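Local atomic coordinates of BsaWI endonuclease (Geobacillus stearothermophilus, PDB entry 4ZSF), a protein that binds DNA as a restriction endonuclease of the PD-(D/E)XK superfamily and probably cleaves it with the help of metal ions. Residues 69-72 with 73-77; 81-84 with 85-89; 110-113 with 114-117; 261-264 with 265-269. All coordinates share one frame; numbering follows the deposited sequence.

Interaction 1 (69-72 with 73-77); sequences DPDI and IQKVI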
loop_
_atom_site.group_PDB
_atom_site.type_symbol
_atom_site.label_atom_id
_atom_site.label_comp_id
_atom_site.label_asym_id
_atom_site.label_seq_id
_atom_site.Cartn_x
_atom_site.Cartn_y
_atom_site.Cartn_z
ATOM N N ASP A 69 -18.063 2.916 -19.847
ATOM C CA ASP A 69 -17.321 4.030 -20.458
ATOM C C ASP A 69 -15.918 4.122 -19.857
ATOM O O ASP A 69 -15.775 4.474 -18.694
ATOM C CB ASP A 69 -18.089 5.343 -20.228
ATOM C CG ASP A 69 -17.491 6.533 -20.970
ATOM O OD1 ASP A 69 -16.343 6.460 -21.440
ATOM O OD2 ASP A 69 -18.200 7.555 -21.097
ATOM N N PRO A 70 -14.883 3.797 -20.641
ATOM C CA PRO A 70 -13.560 3.719 -20.014
ATOM C C PRO A 70 -13.064 5.098 -19.586
ATOM O O PRO A 70 -12.183 5.207 -18.705
ATOM C CB PRO A 70 -12.678 3.121 -21.116
ATOM C CG PRO A 70 -13.433 3.528 -22.449
ATOM C CD PRO A 70 -14.872 3.453 -22.080
ATOM N N ASP A 71 -13.613 6.140 -20.196
ATOM C CA ASP A 71 -13.209 7.498 -19.853
ATOM C C ASP A 71 -13.727 7.905 -18.471
ATOM O O ASP A 71 -13.015 8.560 -17.707
ATOM C CB ASP A 71 -13.689 8.482 -20.932
ATOM C CG ASP A 71 -13.310 9.918 -20.610
ATOM O OD1 ASP A 71 -12.093 10.217 -20.578
ATOM O OD2 ASP A 71 -14.221 10.753 -20.379
ATOM N N ILE A 72 -14.955 7.513 -18.142
ATOM C CA ILE A 72 -15.517 7.821 -16.838
ATOM C C ILE A 72 -14.625 7.139 -15.780
ATOM O O ILE A 72 -14.199 7.728 -14.755
ATOM C CB ILE A 72 -16.985 7.319 -16.731
ATOM C CG1 ILE A 72 -17.913 8.060 -17.696
ATOM C CG2 ILE A 72 -17.484 7.434 -15.300
ATOM C CD1 ILE A 72 -17.943 9.558 -17.521
ATOM N N ILE A 73 -14.341 5.873 -16.035
ATOM C CA ILE A 73 -13.584 5.091 -15.075
ATOM C C ILE A 73 -12.199 5.709 -14.857
ATOM O O ILE A 73 -11.753 5.864 -13.703
ATOM C CB ILE A 73 -13.477 3.613 -15.561
ATOM C CG1 ILE A 73 -14.864 2.998 -15.403
ATOM C CG2 ILE A 73 -12.447 2.835 -14.696
ATOM C CD1 ILE A 73 -15.003 1.717 -16.090
ATOM N N GLN A 74 -11.540 6.054 -15.951
ATOM C CA GLN A 74 -10.209 6.612 -15.845
ATOM C C GLN A 74 -10.267 7.910 -15.020
ATOM O O GLN A 74 -9.448 8.114 -14.117
ATOM C CB GLN A 74 -9.607 6.859 -17.238
ATOM C CG GLN A 74 -8.208 7.482 -17.224
ATOM C CD GLN A 74 -7.631 7.723 -18.601
ATOM O OE1 GLN A 74 -8.319 8.191 -19.514
ATOM N NE2 GLN A 74 -6.346 7.422 -18.758
ATOM N N LYS A 75 -11.257 8.750 -15.309
ATOM C CA LYS A 75 -11.357 10.072 -14.648
ATOM C C LYS A 75 -11.607 9.908 -13.154
ATOM O O LYS A 75 -11.077 10.699 -12.322
ATOM C CB LYS A 75 -12.458 10.897 -15.271
ATOM C CG LYS A 75 -12.054 11.436 -16.698
ATOM C CD LYS A 75 -13.227 12.149 -17.344
ATOM C CE LYS A 75 -12.810 13.216 -18.364
ATOM N NZ LYS A 75 -11.813 12.761 -19.373
ATOM N N VAL A 76 -12.454 8.936 -12.793
ATOM C CA VAL A 76 -12.724 8.760 -11.365
ATOM C C VAL A 76 -11.475 8.259 -10.664
ATOM O O VAL A 76 -11.134 8.733 -9.572
ATOM C CB VAL A 76 -13.937 7.786 -11.125
ATOM C CG1 VAL A 76 -14.033 7.418 -9.657
ATOM C CG2 VAL A 76 -15.233 8.466 -11.594
ATOM N N ILE A 77 -10.765 7.331 -11.283
ATOM C CA ILE A 77 -9.569 6.788 -10.628
ATOM C C ILE A 77 -8.487 7.851 -10.497
ATOM O O ILE A 77 -7.770 7.916 -9.487
ATOM C CB ILE A 77 -9.048 5.574 -11.439
ATOM C CG1 ILE A 77 -10.037 4.404 -11.212
ATOM C CG2 ILE A 77 -7.651 5.205 -10.960
ATOM C CD1 ILE A 77 -9.719 3.110 -12.033
#
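The backbone N-H groups of I73, Q74, K75 and V76 bond back to the carbonyl oxygens of D69, P70, D71 and I72, the i to i+4 pattern of the opening turns of helix 70-103. The first of these bonds is weak, with I73 N 3.3 Å from D69 O. The last is firm, with V76 N 2.9 Å from I72 O. D69 is the N-cap. Its OD1 accepts from D71 N at 3.0 Å, and the donor comes from above the carboxylate plane.

The main side-chain contact is a salt bridge across one turn. K75 NZ lies 2.8 Å from D71 OD1 and takes the syn lone pair of that oxygen. A weak bond of 3.3 Å joins K75 NZ to D71 OD2, so both oxygens share the ammonium group unequally. The lysine chain bends at its last torsion, chi4 49°, which brings NZ round to the carboxylate. K75 CG passes 3.2 Å from D71 O. The acidic groups of D69 and D71 stand at the positive end of the helix, which is likely to stabilise their charge.

I72 and V76 meet loosely, CG2 to CG2, at 4.5 Å. Both also pack on I67 of the second subunit. I73 turns to another neighbour and rests on Y57 and M61 of helix 49-65. The whole is a helix N-terminus of familiar build: an aspartate N-cap, a proline at N1, and an acidic N2 residue paired with a lysine four positions on.

Interaction 2 (81-84 with 85-89); sequences NSWK and KSSGH. With nucleotides of chain B; nucleotides of chain C.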
loop_
_atom_site.group_PDB
_atom_site.type_symbol
_atom_site.label_atom_id
_atom_site.label_comp_id
_atom_site.label_asym_id
_atom_site.label_seq_id
_atom_site.Cartn_x
_atom_site.Cartn_y
_atom_site.Cartn_z
ATOM N N ASN A 81 -7.079 9.050 -6.883
ATOM C CA ASN A 81 -5.663 8.953 -6.514
ATOM C C ASN A 81 -5.041 10.306 -6.211
ATOM O O ASN A 81 -4.077 10.416 -5.424
ATOM C CB ASN A 81 -4.885 8.248 -7.624
ATOM C CG ASN A 81 -5.003 6.717 -7.500
ATOM O OD1 ASN A 81 -5.308 6.221 -6.417
ATOM N ND2 ASN A 81 -4.821 5.994 -8.594
ATOM N N SER A 82 -5.599 11.332 -6.814
ATOM C CA SER A 82 -5.257 12.694 -6.434
ATOM C C SER A 82 -5.639 12.976 -4.946
ATOM O O SER A 82 -4.817 13.429 -4.133
ATOM C CB SER A 82 -5.960 13.699 -7.360
ATOM O OG SER A 82 -5.879 15.004 -6.788
ATOM N N TRP A 83 -6.907 12.713 -4.610
ATOM C CA TRP A 83 -7.386 12.865 -3.220
ATOM C C TRP A 83 -6.559 12.037 -2.262
ATOM O O TRP A 83 -6.176 12.511 -1.189
ATOM C CB TRP A 83 -8.858 12.450 -3.112
ATOM C CG TRP A 83 -9.357 12.515 -1.719
ATOM C CD1 TRP A 83 -9.601 11.460 -0.876
ATOM C CD2 TRP A 83 -9.779 13.689 -1.042
ATOM N NE1 TRP A 83 -10.085 11.938 0.343
ATOM C CE2 TRP A 83 -10.244 13.295 0.238
ATOM C CE3 TRP A 83 -9.836 15.063 -1.405
ATOM C CZ2 TRP A 83 -10.739 14.222 1.173
ATOM C CZ3 TRP A 83 -10.311 15.984 -0.461
ATOM C CH2 TRP A 83 -10.777 15.537 0.797
ATOM N N LYS A 84 -6.262 10.801 -2.635
ATOM C CA LYS A 84 -5.536 9.916 -1.737
ATOM C C LYS A 84 -4.164 10.433 -1.365
ATOM O O LYS A 84 -3.730 10.263 -0.251
ATOM C CB LYS A 84 -5.315 8.536 -2.344
ATOM C CG LYS A 84 -6.615 7.686 -2.221
ATOM C CD LYS A 84 -6.362 6.316 -2.983
ATOM C CE LYS A 84 -7.541 5.385 -2.699
ATOM N NZ LYS A 84 -7.266 3.971 -3.349
ATOM N N LYS A 85 -3.479 11.033 -2.309
ATOM C CA LYS A 85 -2.162 11.512 -2.000
ATOM C C LYS A 85 -2.141 12.962 -1.425
ATOM O O LYS A 85 -1.273 13.265 -0.599
ATOM C CB LYS A 85 -1.271 11.414 -3.276
ATOM C CG LYS A 85 0.256 11.699 -2.995
ATOM C CD LYS A 85 0.906 10.596 -2.117
ATOM C CE LYS A 85 2.385 10.931 -1.836
ATOM N NZ LYS A 85 2.989 9.967 -0.900
ATOM N N SER A 86 -3.060 13.831 -1.834
ATOM C CA SER A 86 -3.012 15.221 -1.371
ATOM C C SER A 86 -3.850 15.528 -0.103
ATOM O O SER A 86 -3.528 16.480 0.637
ATOM C CB SER A 86 -3.463 16.132 -2.475
ATOM O OG SER A 86 -4.826 15.918 -2.729
ATOM N N SER A 87 -4.932 14.779 0.134
ATOM C CA SER A 87 -5.852 15.176 1.211
ATOM C C SER A 87 -5.191 15.044 2.596
ATOM O O SER A 87 -5.417 15.917 3.451
ATOM C CB SER A 87 -7.181 14.360 1.162
ATOM O OG SER A 87 -6.955 12.995 1.343
ATOM N N GLY A 88 -4.392 13.986 2.794
ATOM C CA GLY A 88 -3.705 13.734 4.063
ATOM C C GLY A 88 -2.720 14.901 4.305
ATOM O O GLY A 88 -2.603 15.394 5.426
ATOM N N HIS A 89 -2.034 15.352 3.244
ATOM C CA HIS A 89 -1.147 16.516 3.391
ATOM C C HIS A 89 -1.955 17.737 3.771
ATOM O O HIS A 89 -1.526 18.517 4.630
ATOM C CB HIS A 89 -0.359 16.761 2.101
ATOM C CG HIS A 89 0.509 15.599 1.732
ATOM N ND1 HIS A 89 1.044 15.413 0.467
ATOM C CD2 HIS A 89 0.933 14.549 2.485
ATOM C CE1 HIS A 89 1.754 14.291 0.453
ATOM N NE2 HIS A 89 1.694 13.745 1.659
ATOM P P DG B 9 -2.007 3.969 -13.497
ATOM O OP1 DG B 9 -3.041 3.134 -14.148
ATOM O OP2 DG B 9 -0.620 3.984 -13.969
ATOM O "O5'" DG B 9 -2.453 5.448 -13.331
ATOM C "C5'" DG B 9 -3.836 5.776 -12.988
ATOM C "C4'" DG B 9 -3.906 7.102 -12.271
ATOM O "O4'" DG B 9 -3.406 6.937 -10.901
ATOM C "C3'" DG B 9 -3.065 8.202 -12.920
ATOM O "O3'" DG B 9 -3.784 9.425 -12.840
ATOM C "C2'" DG B 9 -1.757 8.178 -12.095
ATOM C "C1'" DG B 9 -2.220 7.706 -10.715
ATOM N N9 DG B 9 -1.260 6.809 -10.039
ATOM C C8 DG B 9 -0.383 5.925 -10.625
ATOM N N7 DG B 9 0.325 5.274 -9.729
ATOM C C5 DG B 9 -0.091 5.785 -8.505
ATOM C C6 DG B 9 0.292 5.433 -7.176
ATOM O O6 DG B 9 1.129 4.623 -6.851
ATOM N N1 DG B 9 -0.382 6.178 -6.194
ATOM C C2 DG B 9 -1.354 7.099 -6.490
ATOM N N2 DG B 9 -1.904 7.778 -5.450
ATOM N N3 DG B 9 -1.714 7.410 -7.708
ATOM C C4 DG B 9 -1.055 6.713 -8.674
ATOM P P DC B 11 -2.246 15.400 -8.197
ATOM O OP1 DC B 11 -3.466 16.084 -7.659
ATOM O OP2 DC B 11 -1.564 15.845 -9.439
ATOM O "O5'" DC B 11 -1.153 15.367 -7.063
ATOM C "C5'" DC B 11 -1.519 14.858 -5.747
ATOM C "C4'" DC B 11 -0.286 14.662 -4.870
ATOM O "O4'" DC B 11 0.554 13.629 -5.441
ATOM C "C3'" DC B 11 0.617 15.883 -4.703
ATOM O "O3'" DC B 11 0.809 16.073 -3.283
ATOM C "C2'" DC B 11 1.949 15.512 -5.405
ATOM C "C1'" DC B 11 1.920 13.988 -5.236
ATOM N N1 DC B 11 2.639 13.175 -6.261
ATOM C C2 DC B 11 3.498 12.160 -5.829
ATOM O O2 DC B 11 3.745 12.064 -4.606
ATOM N N3 DC B 11 4.095 11.360 -6.765
ATOM C C4 DC B 11 3.799 11.484 -8.044
ATOM N N4 DC B 11 4.390 10.616 -8.915
ATOM C C5 DC B 11 2.909 12.517 -8.510
ATOM C C6 DC B 11 2.330 13.298 -7.573
ATOM P P DC C 7 -2.261 6.862 3.779
ATOM O OP1 DC C 7 -2.585 7.876 4.758
ATOM O OP2 DC C 7 -1.635 5.534 4.154
ATOM O "O5'" DC C 7 -3.476 6.522 2.862
ATOM C "C5'" DC C 7 -4.204 7.572 2.229
ATOM C "C4'" DC C 7 -5.270 6.961 1.370
ATOM O "O4'" DC C 7 -4.664 6.149 0.316
ATOM C "C3'" DC C 7 -6.260 6.031 2.129
ATOM O "O3'" DC C 7 -7.471 6.282 1.609
ATOM C "C2'" DC C 7 -5.860 4.598 1.692
ATOM C "C1'" DC C 7 -5.216 4.816 0.318
ATOM N N1 DC C 7 -4.020 3.951 0.038
ATOM C C2 DC C 7 -3.801 3.498 -1.290
ATOM O O2 DC C 7 -4.695 3.644 -2.135
ATOM N N3 DC C 7 -2.618 2.852 -1.567
ATOM C C4 DC C 7 -1.732 2.635 -0.602
ATOM N N4 DC C 7 -0.571 1.995 -0.921
ATOM C C5 DC C 7 -1.904 3.150 0.727
ATOM C C6 DC C 7 -3.058 3.794 0.989
HETATM O O HOH W 1 -3.944 11.107 2.046
#
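S87 folds back over W83 on helix 70-103, within the part of this helix that lies against the minor-groove side of the bound DNA. S87 CB stands over the six-membered ring of W83, 3.4 Å from its centroid, in a CH-pi contact nearly along the ring normal. S87 OG sits between its backbone N and carbonyl carbon, chi1 62°. From there S87 OG donates to W83 O at 2.7 Å. S87 N bonds to the same oxygen from the opposite face of the carbonyl plane. W83 O is thus gripped twice. W53 and Y57 of the second subunit meet the indole as well.

The DNA contacts come from other sides of the helix. N81 ND2 donates to O4' of DG9 of chain B at 2.9 Å. S82 OG donates to OP1 of DC11 of chain B at 2.8 Å, and H60 of the second subunit bonds to the same hydroxyl. K84 is extended beyond CG. K84 NZ reaches O2 of DC7 of chain C at 2.9 Å. K85 bends at chi2, 67°, and its CG passes close to the sugar of DC11 of chain B. Its NZ bonds to N3 of an adenine base.

The helix kinks further on, where the N atoms of G88 and H89 lack bonds to the turn before. A water fills in for G88: it donates to K84 O and accepts a weak bond of 3.0 Å from G88 N.

Interaction 3 (110-113 with 114-117); sequences ILLQ and KDLN. With nucleotides of chain B.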
loop_
_atom_site.group_PDB
_atom_site.type_symbol
_atom_site.label_atom_id
_atom_site.label_comp_id
_atom_site.label_asym_id
_atom_site.label_seq_id
_atom_site.Cartn_x
_atom_site.Cartn_y
_atom_site.Cartn_z
ATOM N N ILE A 110 4.191 23.488 15.861
ATOM C CA ILE A 110 4.079 22.269 15.126
ATOM C C ILE A 110 4.834 22.429 13.820
ATOM O O ILE A 110 4.739 23.466 13.120
ATOM C CB ILE A 110 2.584 21.917 14.825
ATOM C CG1 ILE A 110 1.874 21.557 16.146
ATOM C CG2 ILE A 110 2.486 20.834 13.794
ATOM C CD1 ILE A 110 0.334 21.463 15.978
ATOM N N LEU A 111 5.563 21.376 13.497
ATOM C CA LEU A 111 6.320 21.283 12.254
ATOM C C LEU A 111 5.826 20.132 11.395
ATOM O O LEU A 111 5.596 19.008 11.927
ATOM C CB LEU A 111 7.798 21.011 12.550
ATOM C CG LEU A 111 8.494 21.907 13.547
ATOM C CD1 LEU A 111 9.887 21.295 13.746
ATOM C CD2 LEU A 111 8.547 23.330 12.997
ATOM N N LEU A 112 5.762 20.339 10.081
ATOM C CA LEU A 112 5.605 19.160 9.177
ATOM C C LEU A 112 6.863 18.329 9.200
ATOM O O LEU A 112 7.934 18.804 9.554
ATOM C CB LEU A 112 5.329 19.580 7.724
ATOM C CG LEU A 112 4.136 20.527 7.597
ATOM C CD1 LEU A 112 4.168 21.232 6.192
ATOM C CD2 LEU A 112 2.833 19.686 7.712
ATOM N N GLN A 113 6.754 17.052 8.870
ATOM C CA GLN A 113 7.977 16.241 8.751
ATOM C C GLN A 113 9.000 16.932 7.843
ATOM O O GLN A 113 10.200 17.001 8.198
ATOM C CB GLN A 113 7.632 14.845 8.227
ATOM C CG GLN A 113 8.849 14.030 7.921
ATOM C CD GLN A 113 8.484 12.684 7.294
ATOM O OE1 GLN A 113 7.847 11.849 7.929
ATOM N NE2 GLN A 113 8.868 12.489 6.032
ATOM N N LYS A 114 8.583 17.484 6.689
ATOM C CA LYS A 114 9.618 18.112 5.850
ATOM C C LYS A 114 10.215 19.388 6.518
ATOM O O LYS A 114 11.355 19.742 6.245
ATOM C CB LYS A 114 9.077 18.455 4.453
ATOM C CG LYS A 114 8.104 19.582 4.463
ATOM C CD LYS A 114 7.910 20.122 3.055
ATOM C CE LYS A 114 6.554 20.778 2.924
ATOM N NZ LYS A 114 5.444 19.767 2.773
ATOM N N ASP A 115 9.441 20.079 7.353
ATOM C CA ASP A 115 9.978 21.230 8.122
ATOM C C ASP A 115 11.098 20.748 9.064
ATOM O O ASP A 115 12.186 21.321 9.140
ATOM C CB ASP A 115 8.901 21.923 8.983
ATOM C CG ASP A 115 7.774 22.529 8.188
ATOM O OD1 ASP A 115 8.035 22.997 7.038
ATOM O OD2 ASP A 115 6.636 22.591 8.736
ATOM N N LEU A 116 10.783 19.721 9.844
ATOM C CA LEU A 116 11.788 19.186 10.749
ATOM C C LEU A 116 13.009 18.683 9.969
ATOM O O LEU A 116 14.141 18.904 10.367
ATOM C CB LEU A 116 11.203 18.053 11.588
ATOM C CG LEU A 116 12.209 17.492 12.601
ATOM C CD1 LEU A 116 12.813 18.628 13.514
ATOM C CD2 LEU A 116 11.515 16.378 13.469
ATOM N N ASN A 117 12.790 18.033 8.833
ATOM C CA ASN A 117 13.950 17.560 8.030
ATOM C C ASN A 117 14.902 18.734 7.664
ATOM O O ASN A 117 16.110 18.647 7.865
ATOM C CB ASN A 117 13.448 16.851 6.747
ATOM C CG ASN A 117 14.586 16.299 5.896
ATOM O OD1 ASN A 117 15.355 15.477 6.347
ATOM N ND2 ASN A 117 14.693 16.773 4.673
ATOM P P DA B 13 7.506 19.406 -1.502
ATOM O OP1 DA B 13 7.447 19.664 -0.050
ATOM O OP2 DA B 13 7.129 20.456 -2.490
ATOM O "O5'" DA B 13 8.988 18.941 -1.824
ATOM C "C5'" DA B 13 9.455 17.681 -1.385
ATOM C "C4'" DA B 13 10.611 17.251 -2.263
ATOM O "O4'" DA B 13 10.093 16.544 -3.430
ATOM C "C3'" DA B 13 11.469 18.414 -2.825
ATOM O "O3'" DA B 13 12.814 18.061 -2.827
ATOM C "C2'" DA B 13 10.985 18.532 -4.262
ATOM C "C1'" DA B 13 10.740 17.061 -4.566
ATOM N N9 DA B 13 9.961 16.859 -5.775
ATOM C C8 DA B 13 9.097 17.751 -6.349
ATOM N N7 DA B 13 8.596 17.336 -7.496
ATOM C C5 DA B 13 9.226 16.116 -7.692
ATOM C C6 DA B 13 9.142 15.191 -8.717
ATOM N N6 DA B 13 8.346 15.368 -9.784
ATOM N N1 DA B 13 9.916 14.080 -8.630
ATOM C C2 DA B 13 10.684 13.910 -7.538
ATOM N N3 DA B 13 10.848 14.734 -6.512
ATOM C C4 DA B 13 10.078 15.820 -6.649
#
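K114 and D115 turn back on L112, the N-cap residue at the junction of strand 108-112 and helix 113-121. K114 lies alongside L112, with K114 NZ 3.9 Å from L112 CD1. Its CG lies between the backbone N and the carbonyl carbon, chi1 71°, and the chain then runs past a phosphate, with K114 CD 3.2 Å from OP1 of DA13 of chain B.

D115 holds the N3 position. D115 OD2 accepts from L112 N at 2.8 Å, as in one half of a capping box. The donor approaches from above the carboxylate plane. The same OD2 forms a salt bridge with K96 of helix 70-103. With an alanine at D115, L112 N is likely to lose this acceptor and K96 its charge partner, weakening the helix start.

L116 comes next. L116 N bonds to L112 O at 3.0 Å. The L116 and L111 side chains cross at about a right angle, with their CD1 atoms 4.0 Å apart. L111 also packs on T149 and L116 on Y147, both of strand 146-152. N117 closes the turn: its N is 2.9 Å from Q113 O, and its CB lies 3.6 Å from the same oxygen.

Interaction 4 (261-264 with 265-269); sequences QWFN and YEWKA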
loop_
_atom_site.group_PDB
_atom_site.type_symbol
_atom_site.label_atom_id
_atom_site.label_comp_id
_atom_site.label_asym_id
_atom_site.label_seq_id
_atom_site.Cartn_x
_atom_site.Cartn_y
_atom_site.Cartn_z
ATOM N N GLN A 261 12.759 11.622 32.289
ATOM C CA GLN A 261 12.933 10.212 32.630
ATOM C C GLN A 261 11.578 9.547 32.955
ATOM O O GLN A 261 11.463 8.315 32.931
ATOM C CB GLN A 261 13.881 10.032 33.818
ATOM C CG GLN A 261 13.372 10.613 35.176
ATOM C CD GLN A 261 13.598 12.119 35.358
ATOM O OE1 GLN A 261 14.181 12.801 34.498
ATOM N NE2 GLN A 261 13.087 12.645 36.463
ATOM N N TRP A 262 10.588 10.356 33.295
ATOM C CA TRP A 262 9.282 9.752 33.599
ATOM C C TRP A 262 8.335 9.935 32.408
ATOM O O TRP A 262 7.121 9.716 32.529
ATOM C CB TRP A 262 8.703 10.321 34.915
ATOM C CG TRP A 262 9.604 9.997 36.068
ATOM C CD1 TRP A 262 10.227 8.792 36.331
ATOM C CD2 TRP A 262 10.003 10.888 37.100
ATOM N NE1 TRP A 262 11.002 8.909 37.447
ATOM C CE2 TRP A 262 10.883 10.179 37.948
ATOM C CE3 TRP A 262 9.726 12.246 37.367
ATOM C CZ2 TRP A 262 11.482 10.747 39.083
ATOM C CZ3 TRP A 262 10.329 12.815 38.501
ATOM C CH2 TRP A 262 11.191 12.059 39.346
ATOM N N PHE A 263 8.890 10.224 31.226
ATOM C CA PHE A 263 8.032 10.417 30.031
ATOM C C PHE A 263 8.010 9.166 29.165
ATOM O O PHE A 263 8.122 9.258 27.955
ATOM C CB PHE A 263 8.496 11.615 29.203
ATOM C CG PHE A 263 7.332 12.458 28.689
ATOM C CD1 PHE A 263 6.287 11.859 27.995
ATOM C CD2 PHE A 263 7.281 13.831 28.921
ATOM C CE1 PHE A 263 5.161 12.617 27.544
ATOM C CE2 PHE A 263 6.180 14.599 28.494
ATOM C CZ PHE A 263 5.128 14.004 27.771
ATOM N N ASN A 264 7.890 8.003 29.800
ATOM C CA ASN A 264 7.630 6.747 29.075
ATOM C C ASN A 264 6.100 6.636 28.859
ATOM O O ASN A 264 5.365 7.617 29.027
ATOM C CB ASN A 264 8.160 5.499 29.824
ATOM C CG ASN A 264 7.399 5.228 31.133
ATOM O OD1 ASN A 264 6.630 6.077 31.632
ATOM N ND2 ASN A 264 7.617 4.051 31.707
ATOM N N TYR A 265 5.630 5.437 28.520
ATOM C CA TYR A 265 4.206 5.252 28.212
ATOM C C TYR A 265 3.276 5.618 29.382
ATOM O O TYR A 265 2.111 5.874 29.161
ATOM C CB TYR A 265 3.960 3.783 27.724
ATOM C CG TYR A 265 4.055 2.779 28.849
ATOM C CD1 TYR A 265 2.939 2.491 29.621
ATOM C CD2 TYR A 265 5.291 2.188 29.222
ATOM C CE1 TYR A 265 3.003 1.589 30.687
ATOM C CE2 TYR A 265 5.351 1.281 30.313
ATOM C CZ TYR A 265 4.197 1.018 31.023
ATOM O OH TYR A 265 4.215 0.150 32.076
ATOM N N GLU A 266 3.776 5.612 30.628
ATOM C CA GLU A 266 2.921 5.821 31.772
ATOM C C GLU A 266 2.467 7.261 31.900
ATOM O O GLU A 266 1.428 7.548 32.534
ATOM C CB GLU A 266 3.642 5.417 33.082
ATOM C CG GLU A 266 4.008 3.954 33.105
ATOM C CD GLU A 266 4.740 3.618 34.389
ATOM O OE1 GLU A 266 4.051 3.408 35.424
ATOM O OE2 GLU A 266 5.980 3.553 34.363
ATOM N N TRP A 267 3.221 8.167 31.295
ATOM C CA TRP A 267 2.908 9.597 31.432
ATOM C C TRP A 267 1.475 9.865 30.954
ATOM O O TRP A 267 1.030 9.345 29.928
ATOM C CB TRP A 267 3.882 10.461 30.631
ATOM C CG TRP A 267 3.656 11.964 30.816
ATOM C CD1 TRP A 267 4.281 12.758 31.754
ATOM C CD2 TRP A 267 2.757 12.812 30.097
ATOM N NE1 TRP A 267 3.824 14.065 31.635
ATOM C CE2 TRP A 267 2.899 14.121 30.618
ATOM C CE3 TRP A 267 1.869 12.598 29.020
ATOM C CZ2 TRP A 267 2.169 15.232 30.117
ATOM C CZ3 TRP A 267 1.129 13.719 28.501
ATOM C CH2 TRP A 267 1.301 15.006 29.045
ATOM N N LYS A 268 0.733 10.674 31.695
ATOM C CA LYS A 268 -0.579 11.063 31.227
ATOM C C LYS A 268 -0.849 12.515 31.632
ATOM O O LYS A 268 -0.446 12.903 32.715
ATOM C CB LYS A 268 -1.631 10.104 31.840
ATOM C CG LYS A 268 -3.066 10.505 31.444
ATOM C CD LYS A 268 -4.112 9.444 31.850
ATOM C CE LYS A 268 -5.588 10.009 31.790
ATOM N NZ LYS A 268 -6.574 9.034 32.382
ATOM N N ALA A 269 -1.523 13.295 30.782
ATOM C CA ALA A 269 -1.792 14.692 31.072
ATOM C C ALA A 269 -2.748 14.844 32.249
ATOM O O ALA A 269 -3.610 13.982 32.454
ATOM C CB ALA A 269 -2.394 15.353 29.840
#
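N264 and E266 are joined by two bonds that brace the turn. N264 ND2 donates to E266 OE2 at 3.2 Å, almost straight at 172°. The acceptor lies in the amide plane of N264, and the anti lone pair of OE2 is used. The amide and carboxylate planes are turned well away from each other. In return, E266 N donates to N264 OD1 at 3.1 Å. This bond closes an Asx turn, though the donor stands well above the carbonyl plane of the amide. N264 CG is placed between its backbone N and carbonyl carbon, chi1 67°, which brings OD1 over the turn.

W267 N adds a backbone bond to N264 O at 3.2 Å. It closes a type I beta turn from N264 to W267. N264 O also accepts a hydrogen bond from NE2 of H221. At the far end of the indole, W267 NE1 is hydrogen-bonded to D255 OD2 of helix 243-258.

Outside the polar turn, F263 and W267 stack face to face. The phenyl ring and the five-membered ring of the indole have centroids 3.9 Å apart and planes 19° apart. F263 CE1 comes within 3.5 Å of W267 CD2. On the opposite face of the indole lies A269 N. W262 O sits at the indole edge, 3.8 Å from W267 CB. A serine in place of W267 would probably leave F263 without its stacking partner and D255 without the indole N-H.

F263 also packs on A252 of helix 243-258. W188 of strand 188-193 meets the indole, while R234, just before strand 235-238, bonds to W267 O.

How the interactions relate
The four contacts come in series along the chain. Interactions 1 and 2 share helix 70-103, with centres about 18 Å apart, and both touch the second subunit. Interaction 1 opens this helix beside helix 49-65, and interaction 2 meets the DNA. Interaction 3 follows at the start of helix 113-121, after edge strand 108-112 of the mixed sheet. Its centre is also about 18 Å from that of interaction 2. Interaction 4 lies near the C-terminus, after helix 243-258. Its centre is about 50 Å from that of interaction 1, on the opposite side of the chain's centre. One long helix thus leads from the subunit contact past the DNA to the sheet.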